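Local coordinates for coenzyme F420-dependent N(5),N(10)-methenyltetrahydromethanopterin reductase-related protein (Desulfurobacterium thermolithotrophum DSM 11699, PDB 6HUZ) that binds the iron-guanylylpyridinol cofactor and, as a bacterial paralog of [Fe]-hydrogenase, uses tetrahydrofolate derivatives as substrates, at residues V37-A42 against K181-D186. Residues are numbered along the deposited sequence; the frame is centred on the assembly and turned at random. Where two conformers were deposited one is given.
With EDO (1,2-ethanediol), chain F.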
# COMPACT_ATOMS: atom_id res chain seq x y z
N VAL A 37 14.33 32.65 -10.30
CA VAL A 37 15.66 33.22 -10.10
C VAL A 37 16.72 32.26 -10.64
O VAL A 37 17.65 32.70 -11.33
CB VAL A 37 15.88 33.56 -8.60
CG1 VAL A 37 17.37 33.67 -8.26
CG2 VAL A 37 15.15 34.86 -8.24
N GLU A 38 16.60 30.96 -10.34
CA GLU A 38 17.57 29.98 -10.83
C GLU A 38 17.60 29.89 -12.34
O GLU A 38 18.68 29.79 -12.91
CB GLU A 38 17.29 28.58 -10.22
CG GLU A 38 17.73 28.51 -8.77
CD GLU A 38 17.22 27.32 -7.97
OE1 GLU A 38 17.42 27.34 -6.74
OE2 GLU A 38 16.64 26.37 -8.56
N PHE A 39 16.42 29.88 -13.00
CA PHE A 39 16.36 29.77 -14.46
C PHE A 39 16.95 31.07 -15.07
O PHE A 39 17.66 31.03 -16.08
CB PHE A 39 14.89 29.54 -14.94
CG PHE A 39 14.19 28.27 -14.46
CD1 PHE A 39 14.84 27.05 -14.46
CD2 PHE A 39 12.87 28.31 -14.04
CE1 PHE A 39 14.18 25.89 -14.03
CE2 PHE A 39 12.22 27.15 -13.61
CZ PHE A 39 12.88 25.95 -13.62
N ALA A 40 16.67 32.22 -14.44
CA ALA A 40 17.18 33.51 -14.88
C ALA A 40 18.71 33.54 -14.73
O ALA A 40 19.41 34.02 -15.63
CB ALA A 40 16.53 34.63 -14.08
N LYS A 41 19.24 32.99 -13.61
CA LYS A 41 20.70 32.97 -13.40
C LYS A 41 21.38 32.09 -14.47
O LYS A 41 22.47 32.43 -14.91
CB LYS A 41 21.06 32.51 -11.99
CG LYS A 41 20.92 33.62 -10.95
CD LYS A 41 20.96 33.07 -9.53
CE LYS A 41 21.35 34.12 -8.52
NZ LYS A 41 20.61 33.98 -7.24
N ALA A 42 20.72 30.99 -14.88
CA ALA A 42 21.23 30.09 -15.91
C ALA A 42 21.28 30.79 -17.28
O ALA A 42 21.93 30.29 -18.19
CB ALA A 42 20.40 28.83 -15.99
N LYS A 181 14.36 18.79 -19.18
CA LYS A 181 15.62 18.23 -18.71
C LYS A 181 16.70 19.32 -18.70
O LYS A 181 17.50 19.38 -17.76
CB LYS A 181 16.09 17.09 -19.63
CG LYS A 181 15.40 15.78 -19.36
CD LYS A 181 15.71 14.74 -20.45
CE LYS A 181 17.14 14.23 -20.40
NZ LYS A 181 17.38 13.18 -21.43
N LYS A 182 16.73 20.18 -19.74
CA LYS A 182 17.71 21.28 -19.84
C LYS A 182 17.48 22.30 -18.72
O LYS A 182 18.44 22.71 -18.08
CB LYS A 182 17.65 21.92 -21.24
CG LYS A 182 18.76 22.94 -21.49
CD LYS A 182 18.92 23.24 -22.97
CE LYS A 182 19.34 24.67 -23.26
NZ LYS A 182 20.53 25.10 -22.48
N LEU A 183 16.21 22.69 -18.45
CA LEU A 183 15.94 23.63 -17.36
C LEU A 183 16.56 23.08 -16.07
O LEU A 183 17.22 23.83 -15.33
CB LEU A 183 14.43 23.90 -17.18
CG LEU A 183 13.81 24.78 -18.27
CD1 LEU A 183 12.32 24.99 -18.05
CD2 LEU A 183 14.52 26.13 -18.35
N ALA A 184 16.41 21.75 -15.82
CA ALA A 184 16.96 21.10 -14.65
C ALA A 184 18.50 21.08 -14.66
O ALA A 184 19.12 21.60 -13.73
CB ALA A 184 16.42 19.66 -14.55
N THR A 185 19.12 20.52 -15.71
CA THR A 185 20.59 20.47 -15.75
C THR A 185 21.22 21.89 -15.84
O THR A 185 22.28 22.12 -15.24
CB THR A 185 21.09 19.51 -16.85
OG1 THR A 185 20.71 20.01 -18.13
CG2 THR A 185 20.56 18.07 -16.67
N ASP A 186 20.58 22.87 -16.52
CA ASP A 186 21.13 24.22 -16.59
C ASP A 186 21.21 24.85 -15.22
O ASP A 186 22.04 25.73 -15.01
CB ASP A 186 20.31 25.16 -17.50
CG ASP A 186 20.58 24.94 -18.98
OD1 ASP A 186 21.40 24.05 -19.30
OD2 ASP A 186 19.96 25.65 -19.81
C1 EDO F . 19.64 18.73 -21.44
O1 EDO F . 19.93 18.41 -20.08
C2 EDO F . 18.29 18.12 -21.84
O2 EDO F . 17.92 18.44 -23.18
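Phe-39 lays the CD1-CE1 side of its ring against Leu-183, joining two helices of the Rossmann-like N-terminal domain: 32-41, which leads into strand 45-49 of the parallel sheet, and 174-186, which leads into strand 190-195. The two side chains cross at about a right angle. Ring atom CE1 meets CB of Leu-183 at 3.7 Å, on an oblique approach, while CD1 lies 4.0 Å from the leucine methyl CD2. The carbonyl O of Leu-183 sits in the ring plane at the edge, 3.9 Å from CE1. With CG of Phe-39 anti to its own carbonyl carbon (chi1 -61°), the ring end reaches closer to 181-186 than its CB direction would suggest; Tyr-159 and Val-46 also touch it. Were the ring cut back to an alanine's methyl, CB and CD2 of Leu-183 would probably lose their apolar partner here, with a gap beside them. One turn on, the backbones draw nearer: CB of Ala-42 rests 3.6 Å from O of Asp-186 and 4.0 Å from CB of Asp-186. The Asp-186 carboxylate is held through OD2 by His-44 NE2 and, in one of the two conformers of Lys-182, by a salt bridge from NZ to the syn lone pair of OD2, 2.8 Å away.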